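Local coordinates for Thiol:disulfide interchange protein DsbA (Neisseria meningitidis MC58, PDB 3HZ8) that probably acts as a periplasmic thiol-disulfide oxidoreductase that introduces disulfide bonds into other proteins, as in the DsbA branch of the thioredoxin family, at residues Val28-Gly33 / His41-Leu46; Lys48-Phe53 / Met57-Glu62. The protein carries 1 engineered substitution. All coordinates share one frame; numbering follows the deposited sequence.

Interaction 1 (Val28-Gly33 / His41-Leu46); sequences VLEFFG and HLEPVL
Glu30 reaches from strand 26-32 toward helix 37-50 and ends against two leucines one turn apart, Leu42 and Leu46. Its CG stands anti to the backbone N (chi1 -175°) and the chain runs on extended, which aims the carboxylate at the helix; the axes of residues 28-32 and 41-46 approach to 11.3 Å. The tight part lies along Leu46: its CD2 methyl slides past the glutamate stem, 4.0 Å from Glu30 CB and 3.6 Å from Glu30 OE1. Leu42 comes head-on instead, its CD2 lying 3.6 Å from Glu30 OE2. From these two leucines the buried carboxylate meets hydrocarbon; its polar partners here are the two waters at OE1. The wet side is looser. There Glu43 folds its end back toward the strand and its OE1 stops 4.3 Å from Glu30 OE1, two acidic oxygens separated without direct bonding. Two waters bridge them, one 2.9 Å and the other 2.7 Å from Glu43 OE1, and each also reaches Glu30 OE1. Asn92 offers the other Glu43 oxygen, OE2, a weak hydrogen bond, while Val158 of the adjacent strand packs against the Glu30 side chain. Residues 28-32 and 41-46 run nearly antiparallel, their directions 161° apart, as parts of the first two elements of a beta-alpha-beta unit in the thioredoxin fold, whose helix starts within the Cys36-Cys39 disulfide, probably the redox-active one.

Interaction 2 (Lys48-Phe53 / Met57-Glu62); sequences KHAKSF and MYLRTE
Phe53 packs against Met57 and Leu59 near the C-terminal end of helix 37-50, in the connection to edge strand 57-63, the return half of a thioredoxin-type beta-alpha-beta crossover. A type I beta turn from Ala50 to Phe53, with Phe53 N bonded to Ala50 O, swings the ring back toward the strand. Followed outward, Phe53 begins with CB at 3.9 Å from Met57 CB. CG is near the same Met57 CB and also the Met57 methyl. On one flank of the ring CD1 and CE1 lie below Met57 CE, and on the other CD2 passes Met57 CB and Tyr58 CA. Farther out, CE2 meets the strand backbone at Tyr58 C and Leu59 N, the latter in the ring plane at its edge. Phe53 CE2 also touches Leu59 CB at 3.9 Å. The side chains of Met57 and Phe53 cross at about a right angle; the bend of Met57 at chi3 (73°) turns its methyl over the face, where CE makes a CH-pi contact 4.0 Å from the Phe53 centroid, 16° off the normal. Sulfur SD sits more obliquely, 4.8 Å from that centroid, in a Met-aromatic contact. Ala50 CA lies over the centre of the opposite face, so the ring is sandwiched between its own turn and the methionine. Val28 of the neighbouring strand also touches Phe53, while Ala182 and Arg186 of helix 171-191 touch Met57. Beyond the ring the contact thins to one methyl pair, Ala50 CB against Leu59 CD2 at 4.1 Å.

How the interactions relate
Interactions 1 and 2 follow each other along one beta-alpha-beta unit and share helix 37-50: residues 41-46 meet inner strand 26-32, while Ala50 and Phe53, farther along the chain, meet edge strand 57-63. The two strands are parallel neighbours, joined by probable backbone hydrogen bonds between Val28 O and Arg60 N and between Glu30 N and Arg60 O. Interaction 1 is buried, yet its centre is an acidic group with bridging waters. Interaction 2 lies nearer the surface but is apolar, built on an aromatic ring, a thioether and methyls. Val28 connects them, its carbonyl oxygen packing against Leu59 and its side chain touching Phe53.

Interaction 1 (Val28-Gly33 / His41-Leu46)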
# COMPACT_ATOMS: atom_id res chain seq x y z
N VAL A 28 1.93 -2.93 -8.76
CA VAL A 28 2.29 -1.61 -8.23
C VAL A 28 2.14 -1.76 -6.72
O VAL A 28 1.02 -1.98 -6.23
CB VAL A 28 1.36 -0.49 -8.76
CG1 VAL A 28 1.77 0.87 -8.18
CG2 VAL A 28 1.41 -0.44 -10.30
N LEU A 29 3.26 -1.67 -6.00
CA LEU A 29 3.28 -1.91 -4.56
C LEU A 29 3.52 -0.61 -3.80
O LEU A 29 4.52 0.06 -4.05
CB LEU A 29 4.36 -2.95 -4.22
CG LEU A 29 4.89 -3.08 -2.80
CD1 LEU A 29 3.78 -3.32 -1.80
CD2 LEU A 29 5.93 -4.20 -2.74
N GLU A 30 2.60 -0.22 -2.92
CA GLU A 30 2.80 0.94 -2.05
C GLU A 30 3.04 0.49 -0.61
O GLU A 30 2.18 -0.18 -0.03
CB GLU A 30 1.57 1.88 -2.08
CG GLU A 30 1.80 3.17 -1.28
CD GLU A 30 0.52 3.84 -0.80
OE1 GLU A 30 -0.54 3.22 -0.89
OE2 GLU A 30 0.60 4.98 -0.31
N PHE A 31 4.18 0.87 -0.05
CA PHE A 31 4.38 0.80 1.41
C PHE A 31 3.91 2.12 2.01
O PHE A 31 4.22 3.19 1.47
CB PHE A 31 5.85 0.58 1.77
CG PHE A 31 6.36 -0.80 1.43
CD1 PHE A 31 6.18 -1.85 2.32
CD2 PHE A 31 7.06 -1.04 0.25
CE1 PHE A 31 6.67 -3.14 2.03
CE2 PHE A 31 7.56 -2.32 -0.04
CZ PHE A 31 7.35 -3.37 0.86
N PHE A 32 3.18 2.06 3.12
CA PHE A 32 2.58 3.26 3.70
C PHE A 32 2.43 3.06 5.20
O PHE A 32 2.69 1.97 5.72
CB PHE A 32 1.20 3.55 3.08
CG PHE A 32 0.12 2.57 3.52
CD1 PHE A 32 -0.81 2.94 4.50
CD2 PHE A 32 0.07 1.28 3.01
CE1 PHE A 32 -1.78 2.04 4.95
CE2 PHE A 32 -0.89 0.36 3.45
CZ PHE A 32 -1.82 0.74 4.42
N GLY A 33 2.01 4.11 5.89
CA GLY A 33 1.54 3.97 7.28
C GLY A 33 0.29 4.83 7.41
O GLY A 33 0.20 5.89 6.78
N HIS A 41 -2.03 12.12 1.70
CA HIS A 41 -2.14 12.97 0.52
C HIS A 41 -1.96 12.20 -0.77
O HIS A 41 -2.61 12.50 -1.76
CB HIS A 41 -1.14 14.12 0.58
CG HIS A 41 -1.60 15.26 1.43
ND1 HIS A 41 -1.02 15.55 2.65
CD2 HIS A 41 -2.59 16.16 1.25
CE1 HIS A 41 -1.62 16.60 3.18
NE2 HIS A 41 -2.58 16.99 2.35
N LEU A 42 -1.03 11.24 -0.78
CA LEU A 42 -0.86 10.39 -1.96
C LEU A 42 -2.12 9.56 -2.23
O LEU A 42 -2.46 9.30 -3.39
CB LEU A 42 0.36 9.47 -1.80
CG LEU A 42 0.59 8.39 -2.87
CD1 LEU A 42 0.70 8.97 -4.30
CD2 LEU A 42 1.83 7.56 -2.56
N GLU A 43 -2.79 9.15 -1.15
CA GLU A 43 -3.90 8.20 -1.23
C GLU A 43 -4.93 8.50 -2.33
O GLU A 43 -5.14 7.65 -3.19
CB GLU A 43 -4.58 8.05 0.14
CG GLU A 43 -5.79 7.11 0.13
CD GLU A 43 -5.44 5.66 -0.18
OE1 GLU A 43 -4.25 5.27 -0.05
OE2 GLU A 43 -6.38 4.91 -0.53
N PRO A 44 -5.56 9.70 -2.31
CA PRO A 44 -6.57 9.95 -3.35
C PRO A 44 -6.03 9.95 -4.79
O PRO A 44 -6.75 9.57 -5.73
CB PRO A 44 -7.12 11.33 -2.98
CG PRO A 44 -6.06 11.97 -2.17
CD PRO A 44 -5.45 10.84 -1.38
N VAL A 45 -4.77 10.36 -4.96
CA VAL A 45 -4.15 10.39 -6.28
C VAL A 45 -3.91 8.98 -6.79
O VAL A 45 -4.23 8.63 -7.95
CB VAL A 45 -2.81 11.20 -6.24
CG1 VAL A 45 -2.08 11.12 -7.58
CG2 VAL A 45 -3.06 12.67 -5.87
N LEU A 46 -3.34 8.14 -5.92
CA LEU A 46 -2.97 6.79 -6.29
C LEU A 46 -4.20 5.92 -6.47
O LEU A 46 -4.28 5.14 -7.41
CB LEU A 46 -2.01 6.18 -5.25
CG LEU A 46 -1.54 4.74 -5.50
CD1 LEU A 46 -0.84 4.55 -6.85
CD2 LEU A 46 -0.65 4.26 -4.35
O HOH W 1 -3.26 3.65 -2.20
O HOH W 2 -3.27 2.80 -0.01

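Interaction 2 (Lys48-Phe53 / Met57-Glu62)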
# COMPACT_ATOMS: atom_id res chain seq x y z
N LYS A 48 -7.23 6.90 -7.28
CA LYS A 48 -7.87 7.31 -8.53
C LYS A 48 -7.13 6.73 -9.72
O LYS A 48 -7.74 6.20 -10.64
CB LYS A 48 -7.95 8.82 -8.66
CG LYS A 48 -8.51 9.23 -10.02
CD LYS A 48 -8.79 10.69 -10.06
CE LYS A 48 -9.50 11.04 -11.35
NZ LYS A 48 -9.95 12.44 -11.28
N HIS A 49 -5.80 6.85 -9.71
CA HIS A 49 -5.03 6.38 -10.84
C HIS A 49 -5.23 4.88 -11.06
O HIS A 49 -5.32 4.42 -12.19
CB HIS A 49 -3.55 6.71 -10.66
CG HIS A 49 -2.76 6.54 -11.92
ND1 HIS A 49 -3.01 7.28 -13.05
CD2 HIS A 49 -1.75 5.69 -12.23
CE1 HIS A 49 -2.18 6.91 -14.01
NE2 HIS A 49 -1.41 5.94 -13.54
N ALA A 50 -5.30 4.13 -9.96
CA ALA A 50 -5.50 2.68 -10.03
C ALA A 50 -6.78 2.29 -10.76
O ALA A 50 -6.86 1.18 -11.30
CB ALA A 50 -5.46 2.06 -8.64
N LYS A 51 -7.76 3.18 -10.79
CA LYS A 51 -8.99 2.92 -11.56
C LYS A 51 -8.70 2.85 -13.05
O LYS A 51 -9.46 2.22 -13.79
CB LYS A 51 -10.06 3.98 -11.28
CG LYS A 51 -10.35 4.20 -9.82
CD LYS A 51 -10.80 2.94 -9.12
CE LYS A 51 -11.03 3.18 -7.65
NZ LYS A 51 -12.02 4.26 -7.40
N SER A 52 -7.61 3.49 -13.49
CA SER A 52 -7.18 3.49 -14.90
C SER A 52 -6.35 2.27 -15.28
O SER A 52 -6.04 2.08 -16.45
CB SER A 52 -6.34 4.74 -15.21
OG SER A 52 -4.95 4.55 -14.88
N PHE A 53 -5.94 1.47 -14.29
CA PHE A 53 -5.07 0.33 -14.54
C PHE A 53 -5.67 -0.62 -15.57
O PHE A 53 -6.87 -0.91 -15.54
CB PHE A 53 -4.82 -0.47 -13.26
CG PHE A 53 -3.81 0.14 -12.30
CD1 PHE A 53 -3.24 1.39 -12.52
CD2 PHE A 53 -3.47 -0.55 -11.14
CE1 PHE A 53 -2.33 1.93 -11.60
CE2 PHE A 53 -2.56 -0.02 -10.24
CZ PHE A 53 -1.99 1.22 -10.47
N MET A 57 -2.65 -5.16 -14.51
CA MET A 57 -2.02 -4.42 -13.41
C MET A 57 -2.86 -4.49 -12.16
O MET A 57 -4.07 -4.59 -12.22
CB MET A 57 -1.82 -2.96 -13.78
CG MET A 57 -0.85 -2.72 -14.90
SD MET A 57 -0.89 -0.98 -15.39
CE MET A 57 -0.08 -0.16 -14.03
N TYR A 58 -2.21 -4.40 -11.00
CA TYR A 58 -2.95 -4.32 -9.75
C TYR A 58 -2.17 -3.53 -8.71
O TYR A 58 -0.93 -3.47 -8.77
CB TYR A 58 -3.33 -5.72 -9.22
CG TYR A 58 -2.13 -6.57 -8.83
CD1 TYR A 58 -1.78 -6.76 -7.49
CD2 TYR A 58 -1.34 -7.19 -9.81
CE1 TYR A 58 -0.69 -7.53 -7.14
CE2 TYR A 58 -0.24 -7.96 -9.46
CZ TYR A 58 0.09 -8.12 -8.12
OH TYR A 58 1.18 -8.89 -7.78
N LEU A 59 -2.90 -2.94 -7.77
CA LEU A 59 -2.32 -2.17 -6.67
C LEU A 59 -2.30 -3.02 -5.40
O LEU A 59 -3.36 -3.48 -4.92
CB LEU A 59 -3.12 -0.88 -6.44
CG LEU A 59 -2.66 0.01 -5.27
CD1 LEU A 59 -1.24 0.54 -5.47
CD2 LEU A 59 -3.64 1.16 -5.07
N ARG A 60 -1.10 -3.24 -4.88
CA ARG A 60 -0.87 -3.97 -3.63
C ARG A 60 -0.41 -2.95 -2.61
O ARG A 60 0.44 -2.10 -2.93
CB ARG A 60 0.25 -4.99 -3.85
CG ARG A 60 0.86 -5.61 -2.59
CD ARG A 60 2.07 -6.46 -3.00
NE ARG A 60 2.69 -7.19 -1.90
CZ ARG A 60 3.78 -7.95 -2.03
NH1 ARG A 60 4.37 -8.07 -3.22
NH2 ARG A 60 4.27 -8.60 -0.98
N THR A 61 -0.92 -3.05 -1.38
CA THR A 61 -0.46 -2.15 -0.32
C THR A 61 0.01 -2.93 0.90
O THR A 61 -0.54 -3.98 1.23
CB THR A 61 -1.54 -1.11 0.06
OG1 THR A 61 -2.67 -1.78 0.62
CG2 THR A 61 -1.98 -0.34 -1.17
N GLU A 62 1.07 -2.43 1.53
CA GLU A 62 1.63 -3.07 2.73
C GLU A 62 1.95 -1.98 3.75
O GLU A 62 2.57 -0.96 3.39
CB GLU A 62 2.92 -3.82 2.37
CG GLU A 62 2.79 -4.86 1.23
CD GLU A 62 1.98 -6.11 1.61
OE1 GLU A 62 1.64 -6.29 2.80
OE2 GLU A 62 1.68 -6.93 0.71